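Local coordinates for protein neurotoxin (Clostridium botulinum, PDB 2QN0) that acts as the zinc protease light chain of botulinum neurotoxin serotype C1, which is thought to cleave two kinds of SNARE protein, at residues T40-V45 / T112-P117; I107-T112 / N352-I357; P168-F173 / M235-G240. All blocks are in the same frame, centred on the assembly; numbering follows the deposited sequence.

Contact 1 of 3, residues T40-V45 / T112-P117; sequences TGNIWV and TDIPFP
Asn42 meets Thr112 and Ile114 where the tip of a beta-hairpin, joining strands 34-38 and 43-46, faces the loop leaving helix 101-112. The polar link is indirect. Asn42 OD1 and Thr112 O lie 3.9 Å apart, and because both are acceptors they cannot bond each other; a water between them donates to both, at 2.9 Å to Asn42 OD1 and 3.1 Å to Thr112 O. The same amide oxygen also touches Ile114, whose CG2 sits 3.9 Å from Asn42 OD1, a van der Waals contact between a methyl and an amide oxygen. The first torsion of Asn42 (chi1 -58°) sets CG beside its own backbone N and opposite the carbonyl carbon, which directs the amide toward 112-117. Asp113 is the first residue to abandon helical backbone angles, so Thr112 O, which the water bonds, lies at the end of helix 101-112. Farther out, Ile114 also packs on Tyr322 of helix 319-330, while the backbone of Asn42 is bonded to Ser155. The hairpin tip is a type II' turn: Gly41, with phi 49° and psi -127°, occupies its second position, and Ile43 N closes it on Thr40 O at 3.0 Å.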
# COMPACT_ATOMS: atom_id res chain seq x y z
N THR A 40 8.05 -4.14 -10.51
CA THR A 40 8.91 -3.16 -11.15
C THR A 40 9.81 -2.56 -10.07
O THR A 40 9.37 -2.36 -8.94
CB THR A 40 8.11 -2.04 -11.86
OG1 THR A 40 9.02 -1.18 -12.56
CG2 THR A 40 7.33 -1.21 -10.85
N GLY A 41 11.07 -2.31 -10.41
CA GLY A 41 11.98 -1.74 -9.43
C GLY A 41 11.98 -2.47 -8.10
O GLY A 41 12.14 -3.69 -8.04
N ASN A 42 11.79 -1.71 -7.02
CA ASN A 42 11.81 -2.29 -5.68
C ASN A 42 10.44 -2.67 -5.13
O ASN A 42 10.26 -2.77 -3.92
CB ASN A 42 12.52 -1.32 -4.73
CG ASN A 42 13.94 -1.00 -5.18
OD1 ASN A 42 14.38 0.15 -5.12
ND2 ASN A 42 14.66 -2.02 -5.63
N ILE A 43 9.47 -2.89 -6.01
CA ILE A 43 8.14 -3.31 -5.59
C ILE A 43 7.99 -4.79 -5.95
O ILE A 43 8.08 -5.16 -7.12
CB ILE A 43 7.02 -2.54 -6.33
CG1 ILE A 43 7.11 -1.04 -6.01
CG2 ILE A 43 5.66 -3.08 -5.89
CD1 ILE A 43 6.09 -0.20 -6.77
N TRP A 44 7.75 -5.62 -4.94
CA TRP A 44 7.60 -7.05 -5.13
C TRP A 44 6.22 -7.52 -4.70
O TRP A 44 5.54 -6.86 -3.92
CB TRP A 44 8.64 -7.82 -4.30
CG TRP A 44 10.04 -7.64 -4.76
CD1 TRP A 44 10.84 -6.54 -4.59
CD2 TRP A 44 10.82 -8.59 -5.50
NE1 TRP A 44 12.07 -6.75 -5.17
CE2 TRP A 44 12.08 -8.00 -5.74
CE3 TRP A 44 10.57 -9.88 -5.98
CZ2 TRP A 44 13.10 -8.66 -6.44
CZ3 TRP A 44 11.58 -10.54 -6.68
CH2 TRP A 44 12.83 -9.93 -6.90
N VAL A 45 5.81 -8.68 -5.21
CA VAL A 45 4.54 -9.26 -4.82
C VAL A 45 4.72 -10.73 -4.47
O VAL A 45 5.39 -11.47 -5.19
CB VAL A 45 3.48 -9.13 -5.95
CG1 VAL A 45 3.97 -9.78 -7.22
CG2 VAL A 45 2.17 -9.79 -5.49
N THR A 112 11.51 3.30 -6.84
CA THR A 112 12.85 3.86 -7.01
C THR A 112 13.49 4.39 -5.73
O THR A 112 14.63 4.06 -5.41
CB THR A 112 12.84 5.00 -8.05
OG1 THR A 112 12.30 4.51 -9.28
CG2 THR A 112 14.25 5.52 -8.29
N ASP A 113 12.77 5.24 -4.99
CA ASP A 113 13.33 5.77 -3.75
C ASP A 113 13.34 4.69 -2.68
O ASP A 113 12.47 3.82 -2.66
CB ASP A 113 12.54 6.99 -3.27
CG ASP A 113 12.84 8.23 -4.10
OD1 ASP A 113 13.98 8.34 -4.60
OD2 ASP A 113 11.95 9.10 -4.24
N ILE A 114 14.32 4.75 -1.79
CA ILE A 114 14.45 3.74 -0.75
C ILE A 114 14.42 4.29 0.67
O ILE A 114 14.62 5.48 0.90
CB ILE A 114 15.78 2.97 -0.90
CG1 ILE A 114 16.95 3.93 -0.64
CG2 ILE A 114 15.91 2.40 -2.31
CD1 ILE A 114 18.28 3.22 -0.39
N PRO A 115 14.14 3.42 1.65
CA PRO A 115 14.10 3.85 3.05
C PRO A 115 15.53 4.24 3.40
O PRO A 115 16.48 3.67 2.85
CB PRO A 115 13.70 2.58 3.79
CG PRO A 115 12.85 1.86 2.80
CD PRO A 115 13.63 2.04 1.51
N PHE A 116 15.71 5.22 4.28
CA PHE A 116 17.06 5.57 4.69
C PHE A 116 17.57 4.30 5.37
O PHE A 116 16.84 3.67 6.13
CB PHE A 116 17.05 6.71 5.71
CG PHE A 116 18.42 7.09 6.19
CD1 PHE A 116 19.09 8.17 5.62
CD2 PHE A 116 19.05 6.37 7.19
CE1 PHE A 116 20.37 8.52 6.05
CE2 PHE A 116 20.33 6.70 7.63
CZ PHE A 116 20.99 7.79 7.06
N PRO A 117 18.82 3.90 5.09
CA PRO A 117 19.33 2.68 5.72
C PRO A 117 19.67 2.87 7.20
O PRO A 117 20.82 3.10 7.56
CB PRO A 117 20.56 2.34 4.88
CG PRO A 117 21.05 3.69 4.45
CD PRO A 117 19.77 4.42 4.09
O HOH W 1 16.59 1.76 -6.15

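Contact 2 of 3, residues I107-T112 / N352-I357; sequences IYRLST and NELTQI
Arg109 and Glu353 form a salt bridge joining helix 101-112 to helix 344-357; the segments' nearest CA atoms, of Arg109 and Leu354, are 10.7 Å apart. In the ionic part, Arg109 NH1 and NH2 both converge on a single oxygen, Glu353 OE1, each at 2.8 Å. The Arg109 chain, extended from CG to NE (chi2 -171°), meets the Glu353 side chain at about a right angle. The grip is end-on: OE1 lies in the guanidinium plane, and each N-H meets it at 143°, bent as expected when two donors share one acceptor. With both nitrogens on one oxygen and the carboxylate plane turned 56° from the guanidinium, this is not the flat two-oxygen pairing. Each partner has a second ion pair, Arg109 NE with Glu105 and Glu353 OE2 with Arg331; the carboxylates probably offset the closeness of the two arginines. The van der Waals part is slight: Leu354 CD2 lies at the guanidinium edge, 4.3 Å from Arg109 NH1. Within helix 101-112, Ser111 OG bonds Ile107 O (2.7 Å) and Thr112 OG1 bonds Tyr108 O (2.8 Å). Helix 223-238 adjoins both partners, its Met235 touching Arg109 and Leu354, while strand 43-46 meets helix 101-112 through Ile43.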
# COMPACT_ATOMS: atom_id res chain seq x y z
N ILE A 107 4.05 5.00 -8.81
CA ILE A 107 4.81 3.77 -8.98
C ILE A 107 6.31 4.05 -9.07
O ILE A 107 7.13 3.33 -8.49
CB ILE A 107 4.34 3.01 -10.24
CG1 ILE A 107 2.88 2.58 -10.07
CG2 ILE A 107 5.23 1.79 -10.48
CD1 ILE A 107 2.24 2.00 -11.33
N TYR A 108 6.67 5.09 -9.80
CA TYR A 108 8.07 5.45 -9.95
C TYR A 108 8.71 5.71 -8.59
O TYR A 108 9.78 5.17 -8.27
CB TYR A 108 8.21 6.70 -10.82
CG TYR A 108 9.63 7.22 -10.89
CD1 TYR A 108 10.58 6.58 -11.69
CD2 TYR A 108 10.04 8.31 -10.13
CE1 TYR A 108 11.91 7.02 -11.72
CE2 TYR A 108 11.36 8.76 -10.15
CZ TYR A 108 12.28 8.11 -10.94
OH TYR A 108 13.59 8.54 -10.95
N ARG A 109 8.07 6.54 -7.78
CA ARG A 109 8.62 6.86 -6.47
C ARG A 109 8.74 5.64 -5.56
O ARG A 109 9.79 5.40 -4.97
CB ARG A 109 7.77 7.95 -5.79
CG ARG A 109 7.75 9.24 -6.59
CD ARG A 109 7.10 10.38 -5.82
NE ARG A 109 6.93 11.55 -6.68
CZ ARG A 109 6.57 12.75 -6.24
NH1 ARG A 109 6.36 12.97 -4.95
NH2 ARG A 109 6.42 13.75 -7.11
N LEU A 110 7.67 4.87 -5.45
CA LEU A 110 7.69 3.69 -4.60
C LEU A 110 8.69 2.62 -5.06
O LEU A 110 9.23 1.88 -4.24
CB LEU A 110 6.30 3.06 -4.52
CG LEU A 110 5.27 3.82 -3.68
CD1 LEU A 110 3.91 3.14 -3.79
CD2 LEU A 110 5.73 3.87 -2.23
N SER A 111 8.94 2.55 -6.36
CA SER A 111 9.84 1.53 -6.89
C SER A 111 11.27 2.01 -7.06
O SER A 111 12.15 1.21 -7.38
CB SER A 111 9.33 1.02 -8.24
OG SER A 111 9.42 2.02 -9.24
N THR A 112 11.51 3.30 -6.84
CA THR A 112 12.85 3.86 -7.01
C THR A 112 13.49 4.39 -5.73
O THR A 112 14.63 4.06 -5.41
CB THR A 112 12.84 5.00 -8.05
OG1 THR A 112 12.30 4.51 -9.28
CG2 THR A 112 14.25 5.52 -8.29
N ASN A 352 3.39 18.40 1.00
CA ASN A 352 2.05 18.63 0.47
C ASN A 352 1.70 17.58 -0.58
O ASN A 352 0.58 17.08 -0.61
CB ASN A 352 1.95 20.03 -0.15
CG ASN A 352 0.55 20.32 -0.66
OD1 ASN A 352 0.31 20.35 -1.87
ND2 ASN A 352 -0.38 20.52 0.26
N GLU A 353 2.66 17.26 -1.44
CA GLU A 353 2.43 16.24 -2.47
C GLU A 353 2.05 14.91 -1.83
O GLU A 353 1.05 14.29 -2.20
CB GLU A 353 3.70 16.03 -3.30
CG GLU A 353 3.93 17.03 -4.40
CD GLU A 353 5.27 16.83 -5.08
OE1 GLU A 353 5.68 15.66 -5.23
OE2 GLU A 353 5.90 17.83 -5.47
N LEU A 354 2.87 14.48 -0.88
CA LEU A 354 2.68 13.20 -0.20
C LEU A 354 1.40 13.06 0.62
O LEU A 354 0.90 11.95 0.78
CB LEU A 354 3.88 12.92 0.71
CG LEU A 354 5.23 12.84 0.02
CD1 LEU A 354 6.33 12.67 1.05
CD2 LEU A 354 5.24 11.67 -0.97
N THR A 355 0.88 14.17 1.13
CA THR A 355 -0.31 14.13 1.97
C THR A 355 -1.60 14.69 1.38
O THR A 355 -2.69 14.38 1.87
CB THR A 355 -0.06 14.86 3.31
OG1 THR A 355 0.31 16.22 3.03
CG2 THR A 355 1.04 14.18 4.09
N GLN A 356 -1.49 15.51 0.34
CA GLN A 356 -2.69 16.10 -0.24
C GLN A 356 -2.90 15.92 -1.74
O GLN A 356 -4.00 16.14 -2.23
CB GLN A 356 -2.75 17.59 0.13
CG GLN A 356 -2.88 17.79 1.63
CD GLN A 356 -3.24 19.21 2.02
OE1 GLN A 356 -3.99 19.89 1.32
NE2 GLN A 356 -2.72 19.66 3.15
N ILE A 357 -1.86 15.51 -2.47
CA ILE A 357 -1.99 15.29 -3.90
C ILE A 357 -2.10 13.79 -4.21
O ILE A 357 -2.95 13.37 -4.99
CB ILE A 357 -0.80 15.89 -4.67
CG1 ILE A 357 -0.77 17.41 -4.46
CG2 ILE A 357 -0.90 15.56 -6.15
CD1 ILE A 357 0.34 18.12 -5.20

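Contact 3 of 3, residues P168-F173 / M235-G240; sequences PETSTF and MHNLYG
Thr172 and Asn237 bring the two backbones to their nearest approach, with CA atoms 7.4 Å apart, where the segment carrying edge strand 169-171 passes the last turn of the zinc-binding HExxH helix, 223-238. That helix finishes in a Schellman motif at Gly240, whose phi is positive (65°). Asn237 carries the contact. Thr172 CG2 lies over the face of its carboxamide, 3.5 Å from both Asn237 CG and ND2. Thr170 offers a second methyl, CG2, which instead comes near the carboxamide plane, beside the nitrogen, at 3.7 Å from Asn237 ND2. With chi1 -62° in Thr170, this methyl is opposite the backbone N, and the hydroxyl is thrown to another side, where OG1 bonds Glu230 of the HExxH sequence. Two waters supply the polar link. One accepts from Asn237 ND2 at 3.0 Å and donates to Thr170 O at 2.8 Å; the other bonds Thr172 OG1 and donates to Asn237 OD1 over a longer 3.3 Å. Ser190 OG, on the adjacent strand 190-193, is a further partner of ND2. Between 168-173 and 235-240 the direct touches are thus methyls on an amide, and the hydrogen bonds across run through water; a direct bond from strand to helix is that of Thr170 OG1 to Glu230. The partners of ND2 and OD1 are consistent with the modelled amide orientation and would restrain its rotation.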
# COMPACT_ATOMS: atom_id res chain seq x y z
N PRO A 168 -8.06 -4.58 3.85
CA PRO A 168 -6.70 -4.38 3.35
C PRO A 168 -5.88 -3.63 4.40
O PRO A 168 -6.41 -2.76 5.10
CB PRO A 168 -6.91 -3.58 2.07
CG PRO A 168 -8.21 -2.89 2.29
CD PRO A 168 -9.04 -3.94 2.96
N GLU A 169 -4.61 -3.97 4.52
CA GLU A 169 -3.76 -3.36 5.53
C GLU A 169 -2.30 -3.21 5.11
O GLU A 169 -1.72 -4.11 4.50
CB GLU A 169 -3.87 -4.22 6.80
CG GLU A 169 -2.84 -3.99 7.88
CD GLU A 169 -3.20 -4.72 9.16
OE1 GLU A 169 -3.92 -5.75 9.07
OE2 GLU A 169 -2.77 -4.28 10.24
N THR A 170 -1.72 -2.05 5.43
CA THR A 170 -0.32 -1.77 5.12
C THR A 170 0.41 -1.58 6.44
O THR A 170 -0.07 -0.87 7.32
CB THR A 170 -0.18 -0.47 4.31
OG1 THR A 170 -0.88 -0.61 3.06
CG2 THR A 170 1.29 -0.16 4.04
N SER A 171 1.57 -2.22 6.58
CA SER A 171 2.32 -2.12 7.83
C SER A 171 3.82 -2.08 7.63
O SER A 171 4.33 -2.49 6.59
CB SER A 171 2.00 -3.32 8.73
OG SER A 171 0.62 -3.61 8.77
N THR A 172 4.52 -1.56 8.64
CA THR A 172 5.98 -1.57 8.64
C THR A 172 6.28 -2.36 9.92
O THR A 172 5.38 -2.56 10.75
CB THR A 172 6.61 -0.16 8.71
OG1 THR A 172 6.19 0.51 9.90
CG2 THR A 172 6.21 0.65 7.48
N PHE A 173 7.51 -2.81 10.08
CA PHE A 173 7.85 -3.63 11.23
C PHE A 173 9.17 -3.20 11.86
O PHE A 173 10.02 -2.63 11.19
CB PHE A 173 7.92 -5.08 10.78
CG PHE A 173 6.72 -5.52 9.98
CD1 PHE A 173 5.62 -6.08 10.61
CD2 PHE A 173 6.67 -5.29 8.61
CE1 PHE A 173 4.47 -6.40 9.89
CE2 PHE A 173 5.53 -5.61 7.88
CZ PHE A 173 4.43 -6.17 8.52
N MET A 235 3.59 5.24 0.63
CA MET A 235 4.31 6.48 0.33
C MET A 235 4.69 7.17 1.63
O MET A 235 5.83 7.61 1.81
CB MET A 235 3.45 7.41 -0.52
CG MET A 235 3.36 7.02 -1.99
SD MET A 235 4.87 7.44 -2.90
CE MET A 235 4.46 9.08 -3.48
N HIS A 236 3.74 7.27 2.55
CA HIS A 236 4.00 7.91 3.83
C HIS A 236 5.10 7.16 4.57
O HIS A 236 5.99 7.77 5.17
CB HIS A 236 2.73 7.93 4.69
CG HIS A 236 1.56 8.58 4.02
ND1 HIS A 236 0.26 8.35 4.40
CD2 HIS A 236 1.50 9.46 2.99
CE1 HIS A 236 -0.56 9.05 3.64
NE2 HIS A 236 0.17 9.74 2.77
N ASN A 237 5.05 5.83 4.51
CA ASN A 237 6.04 4.98 5.18
C ASN A 237 7.43 5.09 4.56
O ASN A 237 8.43 5.09 5.27
CB ASN A 237 5.62 3.50 5.14
CG ASN A 237 4.38 3.22 5.96
OD1 ASN A 237 4.08 3.92 6.92
ND2 ASN A 237 3.66 2.16 5.59
N LEU A 238 7.48 5.15 3.24
CA LEU A 238 8.75 5.26 2.53
C LEU A 238 9.46 6.58 2.82
O LEU A 238 10.67 6.61 3.00
CB LEU A 238 8.52 5.12 1.03
CG LEU A 238 9.76 5.31 0.13
CD1 LEU A 238 10.86 4.34 0.56
CD2 LEU A 238 9.36 5.08 -1.33
N TYR A 239 8.69 7.66 2.85
CA TYR A 239 9.26 8.99 3.09
C TYR A 239 9.35 9.37 4.57
O TYR A 239 9.72 10.49 4.91
CB TYR A 239 8.48 10.02 2.29
CG TYR A 239 8.76 9.91 0.81
CD1 TYR A 239 9.89 10.51 0.25
CD2 TYR A 239 7.93 9.15 -0.02
CE1 TYR A 239 10.20 10.35 -1.10
CE2 TYR A 239 8.23 8.98 -1.37
CZ TYR A 239 9.36 9.58 -1.90
OH TYR A 239 9.66 9.40 -3.23
N GLY A 240 9.00 8.42 5.43
CA GLY A 240 9.10 8.63 6.87
C GLY A 240 8.19 9.68 7.48
O GLY A 240 8.57 10.34 8.45
O HOH W 2 1.58 1.39 7.61
O HOH W 3 3.85 2.05 9.60

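The three contacts form a compact cluster, with centres 12 to 13 Å apart, around helix 101-112 and the zinc-binding helix 223-238. Contacts 1 and 2 share Thr112, and Asn42 N probably bonds Ser111 O at 3.0 Å, tying the hairpin tip to the helix carrying Arg109. Contacts 1 and 3 meet where Asp113 OD2 approaches Tyr239 OH at 2.5 Å, a short hydrogen bond, beside Leu238 CD1, which packs on the Ile114-Pro115 peptide. Contacts 2 and 3 join through a weak bond from His236 NE2 to Leu354 O, 3.1 Å. Contact 3 is next to the metal site: the Thr170 side chain is about 7 Å from the zinc ion, which His229, His233 and Glu269 bind.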